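Local coordinates for protein iota-carrageenase (Alteromonas sp., PDB 1H80) that hydrolyses the beta-1,4 linkages of iota-carrageenan, a sulfated galactan of red algal cell walls, with inversion of anomeric configuration, at residues Lys4-Ala9 against Asp260-Asn265; Val20-Val25 against Ile46-Arg51; Ser277-Val282 against Val327-Ala332; Gln397-Pro402 against Tyr452-Cys457. All blocks are in the same frame, centred on the assembly; numbering follows the deposited sequence. Where two conformers were deposited one is given.

Contact 1: residues Lys4-Ala9 against Asp260-Asn265; sequences KTYKDA and DVQVTN
K4, in the irregular N-terminal stretch, faces Q262 on strand 261-265 with their CA atoms 7.9 Å apart, too far for the two backbones to bond directly. The side chain of Q262 spans the distance: it leaves with CG anti to the backbone N (chi1 174°) and runs on extended, which carries its amide across to the backbone of K4. There K4 N donates to Q262 OE1 at 2.7 Å, and Q262 NE2 returns a nearly straight bond of 2.9 Å to K4 O, lying in the carbonyl plane on a lone pair. The aliphatic chain of K4, bent at chi3, curls round the amide oxygen, with CB, CG and CE each 3.4 Å from Q262 OE1, and one water links K4 NZ to D260 OD2. Y6 turns its ring edge to Q262 NE2, while its OH shares another water with T264 OG1. A leucine at Q262 would probably leave K4 N and O without these mates and let the chain end drift. Strand 261-269 of the beta-helix runs between strands 231-243 and 351-359, and the N-terminal stretch crosses its outer surface, with Y6 resting on F236 and L203.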
loop_
_atom_site.group_PDB
_atom_site.type_symbol
_atom_site.label_atom_id
_atom_site.label_comp_id
_atom_site.label_asym_id
_atom_site.label_seq_id
_atom_site.Cartn_x
_atom_site.Cartn_y
_atom_site.Cartn_z
ATOM N N LYS A 4 -12.258 -15.169 11.416
ATOM C CA LYS A 4 -11.848 -15.129 12.812
ATOM C C LYS A 4 -12.226 -13.751 13.333
ATOM O O LYS A 4 -12.195 -12.775 12.586
ATOM C CB LYS A 4 -10.335 -15.323 12.923
ATOM C CG LYS A 4 -9.824 -16.611 12.296
ATOM C CD LYS A 4 -8.305 -16.662 12.308
ATOM C CE LYS A 4 -7.707 -15.525 11.496
ATOM N NZ LYS A 4 -6.219 -15.544 11.515
ATOM N N THR A 5 -12.591 -13.669 14.609
ATOM C CA THR A 5 -12.972 -12.393 15.199
ATOM C C THR A 5 -11.804 -11.796 15.963
ATOM O O THR A 5 -10.802 -12.462 16.214
ATOM C CB THR A 5 -14.159 -12.542 16.173
ATOM O OG1 THR A 5 -13.810 -13.468 17.209
ATOM C CG2 THR A 5 -15.398 -13.037 15.441
ATOM N N TYR A 6 -11.938 -10.528 16.326
ATOM C CA TYR A 6 -10.895 -9.838 17.066
ATOM C C TYR A 6 -11.458 -8.549 17.633
ATOM O O TYR A 6 -12.553 -8.119 17.271
ATOM C CB TYR A 6 -9.718 -9.520 16.137
ATOM C CG TYR A 6 -10.119 -8.746 14.904
ATOM C CD1 TYR A 6 -10.426 -7.387 14.978
ATOM C CD2 TYR A 6 -10.254 -9.385 13.675
ATOM C CE1 TYR A 6 -10.864 -6.687 13.862
ATOM C CE2 TYR A 6 -10.692 -8.693 12.548
ATOM C CZ TYR A 6 -10.997 -7.348 12.652
ATOM O OH TYR A 6 -11.464 -6.667 11.554
ATOM N N LYS A 7 -10.705 -7.942 18.540
ATOM C CA LYS A 7 -11.107 -6.680 19.129
ATOM C C LYS A 7 -9.945 -5.729 18.906
ATOM O O LYS A 7 -8.801 -6.160 18.747
ATOM C CB LYS A 7 -11.404 -6.835 20.623
ATOM C CG LYS A 7 -10.247 -7.326 21.464
ATOM C CD LYS A 7 -10.633 -7.346 22.938
ATOM C CE LYS A 7 -9.470 -7.775 23.816
ATOM N NZ LYS A 7 -9.821 -7.724 25.264
ATOM N N ASP A 8 -10.234 -4.436 18.878
ATOM C CA ASP A 8 -9.188 -3.457 18.644
ATOM C C ASP A 8 -8.040 -3.558 19.637
ATOM O O ASP A 8 -6.885 -3.338 19.271
ATOM C CB ASP A 8 -9.781 -2.049 18.665
ATOM C CG ASP A 8 -10.670 -1.781 17.467
ATOM O OD1 ASP A 8 -10.880 -2.714 16.667
ATOM O OD2 ASP A 8 -11.157 -0.639 17.323
ATOM N N ALA A 9 -8.349 -3.905 20.884
ATOM C CA ALA A 9 -7.324 -4.015 21.917
ATOM C C ALA A 9 -6.332 -5.148 21.666
ATOM O O ALA A 9 -5.315 -5.251 22.351
ATOM C CB ALA A 9 -7.976 -4.181 23.289
ATOM N N ASP A 260 0.010 -15.742 7.943
ATOM C CA ASP A 260 -1.426 -15.680 7.721
ATOM C C ASP A 260 -1.983 -14.277 7.572
ATOM O O ASP A 260 -1.511 -13.328 8.204
ATOM C CB ASP A 260 -2.168 -16.389 8.855
ATOM C CG ASP A 260 -1.666 -17.802 9.094
ATOM O OD1 ASP A 260 -1.061 -18.389 8.173
ATOM O OD2 ASP A 260 -1.887 -18.328 10.206
ATOM N N VAL A 261 -3.007 -14.164 6.731
ATOM C CA VAL A 261 -3.673 -12.896 6.482
ATOM C C VAL A 261 -5.160 -13.150 6.318
ATOM O O VAL A 261 -5.563 -14.080 5.624
ATOM C CB VAL A 261 -3.167 -12.223 5.176
ATOM C CG1 VAL A 261 -3.900 -10.898 4.953
ATOM C CG2 VAL A 261 -1.668 -11.996 5.246
ATOM N N GLN A 262 -5.975 -12.336 6.975
ATOM C CA GLN A 262 -7.415 -12.461 6.837
ATOM C C GLN A 262 -7.957 -11.112 6.415
ATOM O O GLN A 262 -7.662 -10.090 7.037
ATOM C CB GLN A 262 -8.084 -12.880 8.142
ATOM C CG GLN A 262 -9.600 -12.872 8.024
ATOM C CD GLN A 262 -10.287 -13.332 9.285
ATOM O OE1 GLN A 262 -10.307 -14.524 9.592
ATOM N NE2 GLN A 262 -10.849 -12.387 10.031
ATOM N N VAL A 263 -8.747 -11.114 5.351
ATOM C CA VAL A 263 -9.335 -9.886 4.847
ATOM C C VAL A 263 -10.837 -10.065 4.740
ATOM O O VAL A 263 -11.319 -11.099 4.274
ATOM C CB VAL A 263 -8.790 -9.527 3.446
ATOM C CG1 VAL A 263 -9.343 -8.183 3.009
ATOM C CG2 VAL A 263 -7.274 -9.490 3.466
ATOM N N THR A 264 -11.581 -9.063 5.187
ATOM C CA THR A 264 -13.032 -9.113 5.105
ATOM C C THR A 264 -13.544 -7.819 4.498
ATOM O O THR A 264 -12.987 -6.747 4.738
ATOM C CB THR A 264 -13.689 -9.299 6.494
ATOM O OG1 THR A 264 -13.309 -8.218 7.357
ATOM C CG2 THR A 264 -13.262 -10.622 7.114
ATOM N N ASN A 265 -14.590 -7.934 3.691
ATOM C CA ASN A 265 -15.226 -6.785 3.062
ATOM C C ASN A 265 -14.300 -5.995 2.146
ATOM O O ASN A 265 -13.789 -4.935 2.508
ATOM C CB ASN A 265 -15.811 -5.872 4.141
ATOM C CG ASN A 265 -16.636 -4.742 3.564
ATOM O OD1 ASN A 265 -16.959 -4.737 2.375
ATOM N ND2 ASN A 265 -16.988 -3.778 4.407
HETATM O O HOH W 1 -5.653 -16.097 8.136
HETATM O O HOH W 2 -4.183 -17.350 11.505
HETATM O O HOH W 3 -12.673 -8.540 9.966
#

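Contact 2: residues Val20-Val25 against Ile46-Arg51; sequences VNYDLV and INAISR
Y22 of strand 20-23 meets A48 and I49 of helix 46-50, two short elements that run almost antiparallel (172°) with their axes 9.8 Å apart. What joins them is apolar contact. The closest is Y22 CD2 against I49 CG1 at 3.5 Å; the helix side chain slides past the ring in the opposite direction, coming at it obliquely. With CG1 anti to its carbonyl carbon (chi1 -64°), I49 sends its longer branch to the tyrosine. A48 offers just a methyl group, CB lying 4.3 Å from Y22 CE2, a small residue suited to the ring's approach. V20 serves both partners: its CG2 sits 3.7 Å above one face of the Y22 ring, toward the rim, and 4.2 Å from I49 CG1. F28 adds an edge-to-face ring contact with Y22.

The polar side chains bond away from this interface. N21 ND2 donates to V20 O, and D23 takes the N-cap position of helix 24-28, where its OD1 accepts from D26 N and, weakly, from V25 N.

I49 also packs on L58 and V76, in strands of the first coils, so the helix lies against the N-terminal end of the beta-helix, as capping helices do in many proteins of this fold. Held by carbon contacts alone, the pairing depends on shape and the exclusion of water.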
loop_
_atom_site.group_PDB
_atom_site.type_symbol
_atom_site.label_atom_id
_atom_site.label_comp_id
_atom_site.label_asym_id
_atom_site.label_seq_id
_atom_site.Cartn_x
_atom_site.Cartn_y
_atom_site.Cartn_z
ATOM N N VAL A 20 1.055 15.278 29.918
ATOM C CA VAL A 20 0.775 16.583 29.330
ATOM C C VAL A 20 -0.133 16.581 28.109
ATOM O O VAL A 20 -0.366 15.549 27.482
ATOM C CB VAL A 20 2.082 17.294 28.905
ATOM C CG1 VAL A 20 2.973 17.516 30.107
ATOM C CG2 VAL A 20 2.814 16.462 27.848
ATOM N N ASN A 21 -0.649 17.767 27.800
ATOM C CA ASN A 21 -1.483 18.010 26.626
ATOM C C ASN A 21 -0.950 19.342 26.092
ATOM O O ASN A 21 -1.110 20.384 26.738
ATOM C CB ASN A 21 -2.969 18.174 26.990
ATOM C CG ASN A 21 -3.724 16.848 27.076
ATOM O OD1 ASN A 21 -4.958 16.835 27.094
ATOM N ND2 ASN A 21 -2.997 15.740 27.137
ATOM N N TYR A 22 -0.297 19.305 24.935
ATOM C CA TYR A 22 0.260 20.514 24.332
ATOM C C TYR A 22 -0.416 20.850 23.014
ATOM O O TYR A 22 -1.037 19.996 22.385
ATOM C CB TYR A 22 1.757 20.357 24.054
ATOM C CG TYR A 22 2.647 20.218 25.262
ATOM C CD1 TYR A 22 2.428 20.976 26.414
ATOM C CD2 TYR A 22 3.756 19.374 25.230
ATOM C CE1 TYR A 22 3.301 20.894 27.503
ATOM C CE2 TYR A 22 4.631 19.289 26.306
ATOM C CZ TYR A 22 4.399 20.050 27.436
ATOM O OH TYR A 22 5.278 19.973 28.493
ATOM N N ASP A 23 -0.282 22.108 22.604
ATOM C CA ASP A 23 -0.835 22.589 21.346
ATOM C C ASP A 23 0.379 22.998 20.512
ATOM O O ASP A 23 1.241 23.738 20.981
ATOM C CB ASP A 23 -1.758 23.784 21.596
ATOM C CG ASP A 23 -2.374 24.330 20.320
ATOM O OD1 ASP A 23 -1.629 24.888 19.486
ATOM O OD2 ASP A 23 -3.608 24.199 20.152
ATOM N N LEU A 24 0.456 22.499 19.284
ATOM C CA LEU A 24 1.591 22.782 18.415
ATOM C C LEU A 24 1.852 24.264 18.200
ATOM O O LEU A 24 3.005 24.706 18.180
ATOM C CB LEU A 24 1.392 22.108 17.057
ATOM C CG LEU A 24 2.547 22.327 16.079
ATOM C CD1 LEU A 24 3.822 21.704 16.632
ATOM C CD2 LEU A 24 2.189 21.714 14.740
ATOM N N VAL A 25 0.785 25.032 18.035
ATOM C CA VAL A 25 0.925 26.461 17.800
ATOM C C VAL A 25 1.166 27.263 19.072
ATOM O O VAL A 25 2.136 28.014 19.172
ATOM C CB VAL A 25 -0.322 27.023 17.087
ATOM C CG1 VAL A 25 -0.228 28.541 16.985
ATOM C CG2 VAL A 25 -0.440 26.412 15.698
ATOM N N ILE A 46 7.198 16.929 19.836
ATOM C CA ILE A 46 7.326 15.487 19.984
ATOM C C ILE A 46 8.401 15.144 21.011
ATOM O O ILE A 46 8.188 14.321 21.898
ATOM C CB ILE A 46 7.677 14.842 18.625
ATOM C CG1 ILE A 46 6.460 14.922 17.705
ATOM C CG2 ILE A 46 8.137 13.406 18.812
ATOM C CD1 ILE A 46 6.774 14.594 16.262
ATOM N N ASN A 47 9.560 15.781 20.900
ATOM C CA ASN A 47 10.644 15.509 21.831
ATOM C C ASN A 47 10.253 15.839 23.268
ATOM O O ASN A 47 10.533 15.070 24.187
ATOM C CB ASN A 47 11.891 16.306 21.442
ATOM C CG ASN A 47 12.486 15.855 20.120
ATOM O OD1 ASN A 47 12.130 14.804 19.589
ATOM N ND2 ASN A 47 13.408 16.650 19.589
ATOM N N ALA A 48 9.600 16.982 23.454
ATOM C CA ALA A 48 9.180 17.413 24.781
ATOM C C ALA A 48 8.201 16.425 25.401
ATOM O O ALA A 48 8.319 16.071 26.573
ATOM C CB ALA A 48 8.544 18.788 24.704
ATOM N N ILE A 49 7.243 15.970 24.607
ATOM C CA ILE A 49 6.250 15.031 25.113
ATOM C C ILE A 49 6.864 13.672 25.430
ATOM O O ILE A 49 6.566 13.077 26.466
ATOM C CB ILE A 49 5.094 14.853 24.102
ATOM C CG1 ILE A 49 4.351 16.181 23.942
ATOM C CG2 ILE A 49 4.149 13.739 24.568
ATOM C CD1 ILE A 49 3.300 16.170 22.859
ATOM N N SER A 50 7.738 13.184 24.555
ATOM C CA SER A 50 8.342 11.878 24.772
ATOM C C SER A 50 9.255 11.837 25.994
ATOM O O SER A 50 9.524 10.763 26.532
ATOM C CB SER A 50 9.113 11.432 23.530
ATOM O OG SER A 50 9.439 10.057 23.630
ATOM N N ARG A 51 9.734 13.000 26.428
ATOM C CA ARG A 51 10.596 13.069 27.605
ATOM C C ARG A 51 9.806 12.811 28.888
ATOM O O ARG A 51 10.382 12.451 29.917
ATOM C CB ARG A 51 11.283 14.436 27.699
ATOM C CG ARG A 51 12.465 14.607 26.758
ATOM C CD ARG A 51 13.300 15.821 27.149
ATOM N NE ARG A 51 12.713 17.085 26.714
ATOM C CZ ARG A 51 12.882 17.612 25.503
ATOM N NH1 ARG A 51 13.623 16.983 24.601
ATOM N NH2 ARG A 51 12.321 18.773 25.198
#

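Contact 3: residues Ser277-Val282 against Val327-Ala332; sequences SDSGFV and VTQKDA
V282 and V327 flank the long excursion that leaves the beta-helix region after strand 283-284 and returns through strand 325-326, and they bring its two ends together. V327 N donates to V282 O at 3.0 Å, nearly straight (173°), with the donor tilted 27° from the carbonyl plane. On the other side of the pair a water takes the place of a direct bond: it accepts from V282 N and donates to V327 O, 2.7 Å from each. The arrangement resembles a hydrogen-bonded antiparallel pair that has let a water into one of its two bonds. The side chains add an apolar touch, V282 CB to V327 CG2 at 4.2 Å, and both valines also pack on L334 of helix 331-340; branched, purely hydrocarbon residues suit this buried place.

Farther along, Q329 is the centre of an inverse gamma turn, closed by a weak bond from K330 N to T328 O, which kinks the chain just before that helix begins. Its side chain leaves with CG anti to the backbone N (chi1 176°) and then bends at chi2, a course that carries the amide back to the other segment. Q329 OE1 accepts from a second water at 2.6 Å, and that water also donates to G280 O. The same carbonyl takes a bond of 2.9 Å from S279 OG, so two donors grip it. Beside them, S279 and Q329 both touch P412, and D278 O accepts from the hydroxyl of Y419, one of the residues that bind a calcium ion.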
loop_
_atom_site.group_PDB
_atom_site.type_symbol
_atom_site.label_atom_id
_atom_site.label_comp_id
_atom_site.label_asym_id
_atom_site.label_seq_id
_atom_site.Cartn_x
_atom_site.Cartn_y
_atom_site.Cartn_z
ATOM N N SER A 277 -3.684 -11.812 -6.654
ATOM C CA SER A 277 -2.621 -12.587 -6.036
ATOM C C SER A 277 -1.610 -12.980 -7.102
ATOM O O SER A 277 -1.966 -13.577 -8.120
ATOM C CB SER A 277 -3.193 -13.835 -5.362
ATOM O OG SER A 277 -4.085 -13.474 -4.320
ATOM N N ASP A 278 -0.350 -12.626 -6.865
ATOM C CA ASP A 278 0.726 -12.928 -7.796
ATOM C C ASP A 278 1.549 -14.094 -7.283
ATOM O O ASP A 278 1.670 -14.304 -6.080
ATOM C CB ASP A 278 1.667 -11.731 -7.958
ATOM C CG ASP A 278 0.997 -10.529 -8.583
ATOM O OD1 ASP A 278 -0.171 -10.636 -9.013
ATOM O OD2 ASP A 278 1.655 -9.470 -8.647
ATOM N N SER A 279 2.130 -14.844 -8.205
ATOM C CA SER A 279 2.962 -15.967 -7.818
ATOM C C SER A 279 4.243 -15.451 -7.175
ATOM O O SER A 279 4.724 -14.364 -7.497
ATOM C CB SER A 279 3.318 -16.803 -9.046
ATOM O OG SER A 279 4.239 -17.828 -8.712
ATOM N N GLY A 280 4.778 -16.223 -6.238
ATOM C CA GLY A 280 6.031 -15.836 -5.631
ATOM C C GLY A 280 7.039 -16.216 -6.696
ATOM O O GLY A 280 6.744 -17.067 -7.537
ATOM N N PHE A 281 8.205 -15.586 -6.696
ATOM C CA PHE A 281 9.210 -15.918 -7.695
ATOM C C PHE A 281 10.606 -15.659 -7.171
ATOM O O PHE A 281 10.791 -14.963 -6.172
ATOM C CB PHE A 281 8.987 -15.120 -8.983
ATOM C CG PHE A 281 9.055 -13.634 -8.797
ATOM C CD1 PHE A 281 7.963 -12.928 -8.297
ATOM C CD2 PHE A 281 10.215 -12.935 -9.117
ATOM C CE1 PHE A 281 8.027 -11.548 -8.122
ATOM C CE2 PHE A 281 10.289 -11.553 -8.943
ATOM C CZ PHE A 281 9.190 -10.860 -8.444
ATOM N N VAL A 282 11.591 -16.229 -7.856
ATOM C CA VAL A 282 12.976 -16.067 -7.458
ATOM C C VAL A 282 13.740 -15.283 -8.513
ATOM O O VAL A 282 13.446 -15.375 -9.704
ATOM C CB VAL A 282 13.660 -17.427 -7.253
ATOM C CG1 VAL A 282 14.529 -17.360 -6.029
ATOM C CG2 VAL A 282 12.621 -18.532 -7.107
ATOM N N VAL A 327 13.655 -16.589 -12.409
ATOM C CA VAL A 327 13.652 -18.026 -12.654
ATOM C C VAL A 327 12.287 -18.501 -13.140
ATOM O O VAL A 327 11.256 -18.189 -12.543
ATOM C CB VAL A 327 14.032 -18.805 -11.379
ATOM C CG1 VAL A 327 13.993 -20.300 -11.650
ATOM C CG2 VAL A 327 15.416 -18.387 -10.914
ATOM N N THR A 328 12.292 -19.266 -14.227
ATOM C CA THR A 328 11.067 -19.787 -14.819
ATOM C C THR A 328 10.230 -20.583 -13.820
ATOM O O THR A 328 10.765 -21.330 -12.999
ATOM C CB THR A 328 11.386 -20.686 -16.029
ATOM O OG1 THR A 328 12.268 -19.988 -16.917
ATOM C CG2 THR A 328 10.112 -21.047 -16.778
ATOM N N GLN A 329 8.913 -20.419 -13.901
ATOM C CA GLN A 329 7.995 -21.115 -13.008
ATOM C C GLN A 329 7.823 -22.579 -13.399
ATOM O O GLN A 329 6.841 -22.961 -14.037
ATOM C CB GLN A 329 6.632 -20.410 -12.996
ATOM C CG GLN A 329 5.566 -21.105 -12.157
ATOM C CD GLN A 329 6.022 -21.389 -10.738
ATOM O OE1 GLN A 329 6.474 -20.493 -10.027
ATOM N NE2 GLN A 329 5.897 -22.642 -10.317
ATOM N N LYS A 330 8.802 -23.387 -13.011
ATOM C CA LYS A 330 8.800 -24.820 -13.277
ATOM C C LYS A 330 9.470 -25.477 -12.077
ATOM O O LYS A 330 10.558 -25.075 -11.666
ATOM C CB LYS A 330 9.574 -25.126 -14.562
ATOM N N ASP A 331 8.810 -26.484 -11.515
ATOM C CA ASP A 331 9.313 -27.176 -10.336
ATOM C C ASP A 331 10.622 -27.933 -10.513
ATOM O O ASP A 331 11.213 -28.390 -9.534
ATOM C CB ASP A 331 8.230 -28.106 -9.797
ATOM C CG ASP A 331 7.043 -27.344 -9.249
ATOM O OD1 ASP A 331 6.928 -26.136 -9.550
ATOM O OD2 ASP A 331 6.225 -27.947 -8.526
ATOM N N ALA A 332 11.074 -28.072 -11.753
ATOM C CA ALA A 332 12.336 -28.753 -12.013
ATOM C C ALA A 332 13.418 -27.689 -11.877
ATOM O O ALA A 332 14.499 -27.939 -11.343
ATOM C CB ALA A 332 12.342 -29.337 -13.418
HETATM O O HOH W 4 7.915 -18.395 -9.565
HETATM O O HOH W 5 10.701 -17.763 -9.949
#

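Contact 4: residues Gln397-Pro402 against Tyr452-Cys457; sequences QIYIGP and YGMSEC
M454 lays its sulfur against the edge of the Y399 ring in a Met-aromatic contact: SD is 4.8 Å from the ring centroid and 81° off the ring normal. Its nearest ring atom is Y399 CD2, at 3.6 Å, and M454 CE lies 3.8 Å from Y399 CE2. The methionine sits with CG between its backbone N and carbonyl carbon (chi1 61°), then bends at chi3, which brings the sulfur to the rim and turns the methyl out of the ring plane; an unbranched, flexible chain suits this. At the far end of the ring, Y399 OH comes obliquely to Y452, 4.3 Å from CE1. That hydroxyl is hydrogen-bonded to Y451 O and to Q368 NE2, and Q368 NE2 also bonds Y452 OH. An alanine in place of Y399 would probably leave a gap beside M454 and deprive Y451 O of its hydroxyl partner. I400 CD1 lies 4.1 Å from C457 SG, the disulfide partner of C385, in the conformer given, a contact the second conformer may not share. The ring edge, with its partly positive hydrogens, suits a polarisable sulfur: the contact is largely apolar, with a polar end at the hydroxyl.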
loop_
_atom_site.group_PDB
_atom_site.type_symbol
_atom_site.label_atom_id
_atom_site.label_comp_id
_atom_site.label_asym_id
_atom_site.label_seq_id
_atom_site.Cartn_x
_atom_site.Cartn_y
_atom_site.Cartn_z
ATOM N N GLN A 397 3.680 0.321 -19.447
ATOM C CA GLN A 397 3.634 -0.062 -18.038
ATOM C C GLN A 397 2.236 0.094 -17.457
ATOM O O GLN A 397 1.893 -0.550 -16.466
ATOM C CB GLN A 397 4.599 0.785 -17.209
ATOM C CG GLN A 397 6.058 0.643 -17.579
ATOM C CD GLN A 397 6.969 1.129 -16.470
ATOM O OE1 GLN A 397 6.748 2.193 -15.893
ATOM N NE2 GLN A 397 8.004 0.352 -16.169
ATOM N N ILE A 398 1.429 0.948 -18.073
ATOM C CA ILE A 398 0.079 1.181 -17.580
ATOM C C ILE A 398 -0.910 1.517 -18.692
ATOM O O ILE A 398 -0.585 2.227 -19.644
ATOM C CB ILE A 398 0.075 2.335 -16.534
ATOM C CG1 ILE A 398 -1.342 2.590 -16.013
ATOM C CG2 ILE A 398 0.625 3.607 -17.163
ATOM C CD1 ILE A 398 -1.916 1.458 -15.208
ATOM N N TYR A 399 -2.115 0.976 -18.564
ATOM C CA TYR A 399 -3.196 1.234 -19.504
ATOM C C TYR A 399 -4.417 1.559 -18.672
ATOM O O TYR A 399 -4.486 1.193 -17.497
ATOM C CB TYR A 399 -3.506 -0.000 -20.355
ATOM C CG TYR A 399 -2.413 -0.372 -21.315
ATOM C CD1 TYR A 399 -1.278 -1.055 -20.880
ATOM C CD2 TYR A 399 -2.492 -0.003 -22.657
ATOM C CE1 TYR A 399 -0.248 -1.358 -21.757
ATOM C CE2 TYR A 399 -1.467 -0.298 -23.544
ATOM C CZ TYR A 399 -0.349 -0.973 -23.088
ATOM O OH TYR A 399 0.679 -1.257 -23.953
ATOM N N ILE A 400 -5.370 2.263 -19.267
ATOM C CA ILE A 400 -6.604 2.586 -18.575
ATOM C C ILE A 400 -7.711 1.975 -19.414
ATOM O O ILE A 400 -7.757 2.164 -20.632
ATOM C CB ILE A 400 -6.836 4.108 -18.451
ATOM C CG1 ILE A 400 -5.705 4.746 -17.642
ATOM C CG2 ILE A 400 -8.183 4.373 -17.784
ATOM C CD1 ILE A 400 -5.865 6.241 -17.431
ATOM N N GLY A 401 -8.593 1.227 -18.765
ATOM C CA GLY A 401 -9.672 0.592 -19.491
ATOM C C GLY A 401 -10.658 -0.095 -18.575
ATOM O O GLY A 401 -10.622 0.093 -17.357
ATOM N N PRO A 402 -11.548 -0.921 -19.138
ATOM C CA PRO A 402 -12.562 -1.647 -18.371
ATOM C C PRO A 402 -12.003 -2.617 -17.337
ATOM O O PRO A 402 -10.899 -3.147 -17.487
ATOM C CB PRO A 402 -13.361 -2.380 -19.448
ATOM C CG PRO A 402 -13.146 -1.548 -20.682
ATOM C CD PRO A 402 -11.695 -1.181 -20.581
ATOM N N TYR A 452 0.787 -0.657 -28.478
ATOM C CA TYR A 452 1.383 0.664 -28.599
ATOM C C TYR A 452 0.708 1.608 -29.581
ATOM O O TYR A 452 1.049 2.790 -29.636
ATOM C CB TYR A 452 2.863 0.507 -28.948
ATOM C CG TYR A 452 3.609 -0.286 -27.901
ATOM C CD1 TYR A 452 3.891 0.268 -26.652
ATOM C CD2 TYR A 452 3.973 -1.611 -28.132
ATOM C CE1 TYR A 452 4.514 -0.484 -25.654
ATOM C CE2 TYR A 452 4.595 -2.370 -27.143
ATOM C CZ TYR A 452 4.860 -1.800 -25.909
ATOM O OH TYR A 452 5.460 -2.553 -24.925
ATOM N N GLY A 453 -0.259 1.097 -30.335
ATOM C CA GLY A 453 -0.942 1.930 -31.309
ATOM C C GLY A 453 -2.373 2.289 -30.954
ATOM O O GLY A 453 -3.018 3.055 -31.671
ATOM N N MET A 454 -2.878 1.747 -29.852
ATOM C CA MET A 454 -4.247 2.041 -29.444
ATOM C C MET A 454 -4.427 3.518 -29.125
ATOM O O MET A 454 -3.457 4.271 -29.022
ATOM C CB MET A 454 -4.632 1.215 -28.217
ATOM C CG MET A 454 -3.776 1.494 -27.000
ATOM S SD MET A 454 -4.534 0.830 -25.505
ATOM C CE MET A 454 -4.417 -0.903 -25.825
ATOM N N SER A 455 -5.681 3.923 -28.967
ATOM C CA SER A 455 -6.023 5.304 -28.652
ATOM C C SER A 455 -5.223 5.828 -27.465
ATOM O O SER A 455 -4.964 5.098 -26.506
ATOM C CB SER A 455 -7.512 5.414 -28.324
ATOM O OG SER A 455 -8.308 4.935 -29.390
ATOM N N GLU A 456 -4.834 7.095 -27.536
ATOM C CA GLU A 456 -4.090 7.719 -26.457
ATOM C C GLU A 456 -5.081 8.221 -25.417
ATOM O O GLU A 456 -6.170 8.692 -25.753
ATOM C CB GLU A 456 -3.260 8.893 -26.987
ATOM N N CYS A 457 -4.716 8.100 -24.144
ATOM C CA CYS A 457 -5.566 8.555 -23.046
ATOM C C CYS A 457 -5.684 10.062 -23.076
ATOM O O CYS A 457 -4.694 10.757 -23.282
ATOM C CB CYS A 457 -4.971 8.173 -21.685
ATOM S SG CYS A 457 -4.765 6.388 -21.382
#

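Contacts 1 and 2 both belong to the parallel beta-helix, their centres 33 Å apart: contact 2 lies at its N-terminal end, while contact 1 brings residues 4-9 back across later coils. Along the chain, contact 2 falls entirely within the span between the two segments of contact 1. Contact 3 and then contact 4 follow in series, their centres 28 Å apart. Each is centred 50 Å from contact 2, on the opposite side of the chain's centre, and none of the four touches another. Contacts 1 and 2 fix the first residues and a helix to the beta-helix; contacts 3 and 4 join loops and a short strand to one another at the other end.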